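Local coordinates for protein metallocarboxypeptidase (Trypanosoma cruzi, PDB 3DWC) that probably releases amino acids other than proline from the C-terminal ends of peptides, as a cobalt-bound metallocarboxypeptidase of the M32 family, at residues Glu70-Val73 / Gly74-Glu77; Leu25-Trp28 / Asp29-Thr32; Glu103-Thr106 / Val107-Lys111. All blocks are in the same frame, centred on the assembly; numbering follows the deposited sequence.

Interaction 1 of 3, residues Glu70-Val73 / Gly74-Glu77; sequences EKSV and GDLE
Ser-72 and Asp-75 meet round a tight turn, where the amide of Asp-75 gives its hydrogen to Ser-72 O. The bond, from Asp-75 N to Ser-72 O, is 3.0 Å long and fairly straight, at 157°. A second bond follows one residue on, from Leu-76 N to Val-73 O at 3.1 Å, but it is more bent (138°). Leu-76 is the tight side of the turn: its CB lies 3.4 Å from Val-73 O. From there the buried side chain touches Met-3 and Tyr-6 of helix 3-32 and Arg-81 and Leu-84 of helix 78-95. These two i to i+3 bonds define a short 3-10 turn, the link that carries the chain from helix 60-71 into helix 78-95. Glu-77 is the N-cap of the second helix, and its amide is bound by the side chain of Gln-80. Gly-74 and Asp-75, by contrast, lie on the solvent side of the turn. With CG beside its own backbone N (chi1 -53°), Asp-75 turns its carboxylate back over the turn, and OD2 comes 3.4 Å from Ser-72 CB. OD2 and Ser-72 O are both acceptors, so their proximity is no bond. Ser-72 OG instead points back into helix 60-71, hydrogen-bonded to Ala-69 O.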
loop_
_atom_site.group_PDB
_atom_site.type_symbol
_atom_site.label_atom_id
_atom_site.label_comp_id
_atom_site.label_asym_id
_atom_site.label_seq_id
_atom_site.Cartn_x
_atom_site.Cartn_y
_atom_site.Cartn_z
ATOM N N GLU B 70 -17.285 27.724 18.964
ATOM C CA GLU B 70 -17.771 27.344 20.287
ATOM C C GLU B 70 -18.616 28.425 20.971
ATOM O O GLU B 70 -19.394 28.119 21.875
ATOM C CB GLU B 70 -16.603 26.965 21.205
ATOM C CG GLU B 70 -15.965 25.642 20.879
ATOM C CD GLU B 70 -14.855 25.273 21.832
ATOM O OE1 GLU B 70 -14.242 26.157 22.447
ATOM O OE2 GLU B 70 -14.574 24.075 21.954
ATOM N N LYS B 71 -18.445 29.685 20.577
ATOM C CA LYS B 71 -19.272 30.732 21.147
ATOM C C LYS B 71 -20.703 30.672 20.587
ATOM O O LYS B 71 -21.645 31.080 21.257
ATOM C CB LYS B 71 -18.639 32.111 20.960
ATOM C CG LYS B 71 -18.452 32.599 19.532
ATOM C CD LYS B 71 -17.941 34.056 19.500
ATOM C CE LYS B 71 -16.484 34.188 19.994
ATOM N NZ LYS B 71 -15.809 35.438 19.468
ATOM N N SER B 72 -20.862 30.106 19.389
ATOM C CA SER B 72 -22.162 30.047 18.694
ATOM C C SER B 72 -22.741 28.615 18.676
ATOM O O SER B 72 -23.439 28.206 17.742
ATOM C CB SER B 72 -21.967 30.564 17.260
ATOM O OG SER B 72 -20.951 29.816 16.588
ATOM N N VAL B 73 -22.460 27.876 19.740
ATOM C CA VAL B 73 -22.631 26.423 19.766
ATOM C C VAL B 73 -24.054 25.981 19.417
ATOM O O VAL B 73 -24.249 25.018 18.665
ATOM C CB VAL B 73 -22.163 25.836 21.153
ATOM C CG1 VAL B 73 -23.236 24.953 21.813
ATOM C CG2 VAL B 73 -20.843 25.091 21.000
ATOM N N GLY B 74 -25.036 26.692 19.957
ATOM C CA GLY B 74 -26.438 26.323 19.790
ATOM C C GLY B 74 -26.988 26.517 18.385
ATOM O O GLY B 74 -28.093 26.075 18.095
ATOM N N ASP B 75 -26.240 27.177 17.511
ATOM C CA ASP B 75 -26.620 27.294 16.108
ATOM C C ASP B 75 -26.203 26.053 15.266
ATOM O O ASP B 75 -26.256 26.077 14.030
ATOM C CB ASP B 75 -25.954 28.530 15.499
ATOM C CG ASP B 75 -26.225 29.815 16.299
ATOM O OD1 ASP B 75 -27.369 29.988 16.820
ATOM O OD2 ASP B 75 -25.279 30.644 16.386
ATOM N N LEU B 76 -25.758 24.989 15.911
ATOM C CA LEU B 76 -25.251 23.842 15.165
ATOM C C LEU B 76 -26.198 22.692 15.407
ATOM O O LEU B 76 -26.824 22.655 16.443
ATOM C CB LEU B 76 -23.849 23.484 15.652
ATOM C CG LEU B 76 -22.687 24.438 15.375
ATOM C CD1 LEU B 76 -21.430 23.825 15.895
ATOM C CD2 LEU B 76 -22.552 24.717 13.895
ATOM N N GLU B 77 -26.306 21.761 14.468
ATOM C CA GLU B 77 -27.092 20.563 14.716
ATOM C C GLU B 77 -26.433 19.738 15.833
ATOM O O GLU B 77 -25.304 19.998 16.213
ATOM C CB GLU B 77 -27.257 19.745 13.432
ATOM C CG GLU B 77 -28.102 20.449 12.343
ATOM C CD GLU B 77 -27.872 19.867 10.937
ATOM O OE1 GLU B 77 -27.087 18.895 10.794
ATOM O OE2 GLU B 77 -28.468 20.392 9.970
#

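Interaction 2 of 3, residues Leu25-Trp28 / Asp29-Thr32; sequences LADW and DSHT
Thr-32 sits over one face of the Trp-28 indole, its OG1 lying 3.2 Å above the ring plane and displaced toward the rim. The methyl CG2 of Thr-32 covers the same ring system in a CH-pi contact, 4.0 Å from the centroid of the five-membered ring of Trp-28. The imidazole of His-31 is met differently: Ser-30 OG lies above one face, while CG of Asp-27 approaches at the edge, in the ring plane. The Asp-27 carboxylate stands nearly upright to the imidazole (81° between planes), with OD1 3.3 Å from His-31 CE1. Phe-239 adds an edge-to-face contact to His-31, and Arg-248 of the same chain a cation-pi contact to Trp-28.

Along the backbone, side chains of this part of helix 3-32 turn back onto carbonyls of the preceding turn. Ser-30 OG, held between its backbone N and carbonyl carbon (chi1 64°), donates to Asp-27 O at 2.7 Å. The same carbonyl receives a weak, bent bond from His-31 ND1 (2.9 Å to Asp-27 O). Trp-28 O is likewise gripped twice: His-31 N and Thr-32 OG1 reach it from opposite faces of its plane, the latter at 2.9 Å from Trp-28 O. The buried carboxylate of Asp-29 is paired with Arg-42 through OD2 and with Arg-248 of the second subunit through OD1, which ties this helix into the dimer interface. The weak bond to Asp-27 O is consistent with a proton on ND1 of His-31, and the two arginines would be expected to keep Asp-29 ionised.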
loop_
_atom_site.group_PDB
_atom_site.type_symbol
_atom_site.label_atom_id
_atom_site.label_comp_id
_atom_site.label_asym_id
_atom_site.label_seq_id
_atom_site.Cartn_x
_atom_site.Cartn_y
_atom_site.Cartn_z
ATOM N N LEU B 25 -2.383 3.439 4.977
ATOM C CA LEU B 25 -2.011 2.524 3.872
ATOM C C LEU B 25 -0.570 2.216 3.978
ATOM O O LEU B 25 -0.175 1.047 3.940
ATOM C CB LEU B 25 -2.259 3.159 2.512
ATOM C CG LEU B 25 -2.021 2.220 1.301
ATOM C CD1 LEU B 25 -3.042 1.025 1.361
ATOM C CD2 LEU B 25 -2.161 3.004 -0.039
ATOM N N ALA B 26 0.231 3.269 4.108
ATOM C CA ALA B 26 1.700 3.132 4.229
ATOM C C ALA B 26 2.076 2.246 5.413
ATOM O O ALA B 26 3.003 1.457 5.328
ATOM C CB ALA B 26 2.360 4.521 4.369
ATOM N N ASP B 27 1.326 2.351 6.504
ATOM C CA ASP B 27 1.625 1.555 7.707
ATOM C C ASP B 27 1.208 0.114 7.464
ATOM O O ASP B 27 1.965 -0.786 7.710
ATOM C CB ASP B 27 0.963 2.143 8.943
ATOM C CG ASP B 27 1.394 1.434 10.216
ATOM O OD1 ASP B 27 2.614 1.430 10.520
ATOM O OD2 ASP B 27 0.548 0.820 10.848
ATOM N N TRP B 28 0.008 -0.098 6.931
ATOM C CA TRP B 28 -0.435 -1.440 6.584
ATOM C C TRP B 28 0.570 -2.163 5.681
ATOM O O TRP B 28 0.980 -3.313 5.959
ATOM C CB TRP B 28 -1.877 -1.409 5.969
ATOM C CG TRP B 28 -2.290 -2.741 5.435
ATOM C CD1 TRP B 28 -2.889 -3.739 6.121
ATOM C CD2 TRP B 28 -2.071 -3.236 4.097
ATOM N NE1 TRP B 28 -3.047 -4.851 5.307
ATOM C CE2 TRP B 28 -2.531 -4.568 4.063
ATOM C CE3 TRP B 28 -1.437 -2.717 2.964
ATOM C CZ2 TRP B 28 -2.472 -5.358 2.902
ATOM C CZ3 TRP B 28 -1.347 -3.525 1.806
ATOM C CH2 TRP B 28 -1.861 -4.834 1.793
ATOM N N ASP B 29 1.042 -1.466 4.641
ATOM C CA ASP B 29 1.902 -2.049 3.643
ATOM C C ASP B 29 3.263 -2.360 4.212
ATOM O O ASP B 29 3.895 -3.370 3.811
ATOM C CB ASP B 29 1.970 -1.068 2.449
ATOM C CG ASP B 29 2.822 -1.552 1.340
ATOM O OD1 ASP B 29 2.284 -2.107 0.375
ATOM O OD2 ASP B 29 4.054 -1.430 1.427
ATOM N N SER B 30 3.762 -1.505 5.114
ATOM C CA SER B 30 5.091 -1.733 5.693
ATOM C C SER B 30 5.133 -3.073 6.445
ATOM O O SER B 30 6.173 -3.670 6.557
ATOM C CB SER B 30 5.530 -0.590 6.633
ATOM O OG SER B 30 4.638 -0.562 7.730
ATOM N N HIS B 31 3.985 -3.535 6.916
ATOM C CA HIS B 31 3.881 -4.782 7.693
ATOM C C HIS B 31 3.494 -6.010 6.892
ATOM O O HIS B 31 3.597 -7.114 7.432
ATOM C CB HIS B 31 2.846 -4.624 8.824
ATOM C CG HIS B 31 3.270 -3.652 9.861
ATOM N ND1 HIS B 31 2.686 -2.416 10.001
ATOM C CD2 HIS B 31 4.284 -3.697 10.765
ATOM C CE1 HIS B 31 3.302 -1.746 10.962
ATOM N NE2 HIS B 31 4.293 -2.491 11.423
ATOM N N THR B 32 3.061 -5.821 5.644
ATOM C CA THR B 32 2.453 -6.895 4.864
ATOM C C THR B 32 3.220 -7.102 3.581
ATOM O O THR B 32 3.720 -8.182 3.356
ATOM C CB THR B 32 0.981 -6.627 4.546
ATOM O OG1 THR B 32 0.833 -5.345 3.929
ATOM C CG2 THR B 32 0.181 -6.655 5.789
#

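Interaction 3 of 3, residues Glu103-Thr106 / Val107-Lys111; sequences ERKT and VLTTK
Lys-105 and Thr-109, one helical turn apart, cross obliquely, and CG of Lys-105 rests 3.9 Å from the CG2 methyl of Thr-109. The lysine chain leaves the helix with CG opposite the backbone N (chi1 176°) and stays extended beyond it, so that its contact with Thr-109 is made by the aliphatic root alone. Thr-109 is turned so that its two branches have different tasks. CG2 lies against the backbone, 3.2 Å from Lys-105 O, whereas OG1 points back along the helix and donates to Thr-106 O at 3.1 Å. That carbonyl also accepts the regular helical bond from Thr-110 N, and both donors come from the same face of its plane. The hydroxyl of Thr-110 is modelled near this oxygen too, at a spacing too short to be trusted. On another side of the helix Val-107 lays CG2 3.3 Å from Glu-103 O, the same oxygen that accepts the backbone bond from Val-107 N. Thr-106 OG1 likewise turns to the preceding turn, bonded to Val-102 O. These residues form successive turns of helix 99-122, which is exposed on one flank. Its other flank packs on helix 125-147: Leu-108 touches Glu-134 and Leu-135, Arg-104 and Lys-105 lie on Leu-138, and Arg-104 forms a salt bridge to Glu-141 and Lys-105 one to Glu-142.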
loop_
_atom_site.group_PDB
_atom_site.type_symbol
_atom_site.label_atom_id
_atom_site.label_comp_id
_atom_site.label_asym_id
_atom_site.label_seq_id
_atom_site.Cartn_x
_atom_site.Cartn_y
_atom_site.Cartn_z
ATOM N N GLU B 103 9.921 16.091 20.101
ATOM C CA GLU B 103 11.165 15.575 19.502
ATOM C C GLU B 103 12.008 14.805 20.507
ATOM O O GLU B 103 12.601 13.781 20.170
ATOM C CB GLU B 103 11.999 16.699 18.861
ATOM C CG GLU B 103 11.959 16.700 17.328
ATOM C CD GLU B 103 12.840 15.601 16.712
ATOM O OE1 GLU B 103 12.302 14.539 16.329
ATOM O OE2 GLU B 103 14.072 15.798 16.617
ATOM N N ARG B 104 12.050 15.299 21.740
ATOM C CA ARG B 104 12.733 14.595 22.828
ATOM C C ARG B 104 12.116 13.220 23.113
ATOM O O ARG B 104 12.837 12.235 23.330
ATOM C CB ARG B 104 12.682 15.431 24.102
ATOM C CG ARG B 104 13.670 14.974 25.171
ATOM C CD ARG B 104 13.181 15.289 26.581
ATOM N NE ARG B 104 12.531 16.596 26.705
ATOM C CZ ARG B 104 12.074 17.089 27.854
ATOM N NH1 ARG B 104 12.209 16.394 28.982
ATOM N NH2 ARG B 104 11.500 18.292 27.890
ATOM N N LYS B 105 10.783 13.155 23.133
ATOM C CA LYS B 105 10.103 11.887 23.383
ATOM C C LYS B 105 10.469 10.929 22.270
ATOM O O LYS B 105 10.903 9.812 22.529
ATOM C CB LYS B 105 8.581 12.057 23.456
ATOM C CG LYS B 105 7.843 10.720 23.627
ATOM C CD LYS B 105 6.382 10.881 24.014
ATOM C CE LYS B 105 5.751 9.503 24.319
ATOM N NZ LYS B 105 4.275 9.604 24.505
ATOM N N THR B 106 10.310 11.402 21.035
ATOM C CA THR B 106 10.587 10.619 19.825
ATOM C C THR B 106 11.989 10.020 19.792
ATOM O O THR B 106 12.156 8.859 19.414
ATOM C CB THR B 106 10.404 11.491 18.574
ATOM O OG1 THR B 106 9.076 12.029 18.567
ATOM C CG2 THR B 106 10.650 10.685 17.296
ATOM N N VAL B 107 12.982 10.818 20.188
ATOM C CA VAL B 107 14.377 10.373 20.227
ATOM C C VAL B 107 14.552 9.312 21.286
ATOM O O VAL B 107 15.161 8.274 21.036
ATOM C CB VAL B 107 15.377 11.534 20.515
ATOM C CG1 VAL B 107 16.751 10.975 20.950
ATOM C CG2 VAL B 107 15.526 12.442 19.287
ATOM N N LEU B 108 14.021 9.573 22.473
ATOM C CA LEU B 108 14.125 8.609 23.562
ATOM C C LEU B 108 13.375 7.308 23.237
ATOM O O LEU B 108 13.880 6.226 23.513
ATOM C CB LEU B 108 13.653 9.221 24.889
ATOM C CG LEU B 108 13.636 8.304 26.118
ATOM C CD1 LEU B 108 14.956 7.538 26.277
ATOM C CD2 LEU B 108 13.268 9.093 27.402
ATOM N N THR B 109 12.205 7.390 22.619
ATOM C CA THR B 109 11.444 6.165 22.378
ATOM C C THR B 109 12.130 5.296 21.344
ATOM O O THR B 109 12.146 4.070 21.478
ATOM C CB THR B 109 9.964 6.429 21.983
ATOM O OG1 THR B 109 9.900 7.200 20.775
ATOM C CG2 THR B 109 9.233 7.166 23.110
ATOM N N THR B 110 12.706 5.931 20.320
ATOM C CA THR B 110 13.511 5.226 19.299
ATOM C C THR B 110 14.810 4.659 19.876
ATOM O O THR B 110 15.261 3.586 19.460
ATOM C CB THR B 110 13.875 6.150 18.136
ATOM O OG1 THR B 110 14.016 7.481 18.637
ATOM C CG2 THR B 110 12.799 6.126 17.048
ATOM N N LYS B 111 15.414 5.391 20.817
ATOM C CA LYS B 111 16.540 4.867 21.590
ATOM C C LYS B 111 16.057 3.734 22.489
ATOM O O LYS B 111 16.565 2.612 22.429
ATOM C CB LYS B 111 17.179 5.963 22.456
ATOM C CG LYS B 111 18.361 5.470 23.333
ATOM C CD LYS B 111 18.991 6.586 24.205
ATOM C CE LYS B 111 19.698 6.011 25.469
ATOM N NZ LYS B 111 18.729 5.541 26.542
#

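Overall arrangement
The three contacts follow one another within the first quarter of this largely helical chain, and none touches another. Interaction 2 is the most central. Its Trp-28 side chain lies about 10 Å from that of Glu-268, the predicted proton donor/acceptor beside the cobalt held by His-267, His-271 and Glu-298; only interaction 2 meets the second subunit. Interaction 3 lies about 13 Å from it at the nearest atoms, on the outer surface. Interaction 1 is at the periphery, its centre 34 Å from that of the chain and 40 Å from the centres of both others. Helix 3-32 joins interactions 1 and 2: its start meets residues 74-77, its C-terminal part holds residues 25-32.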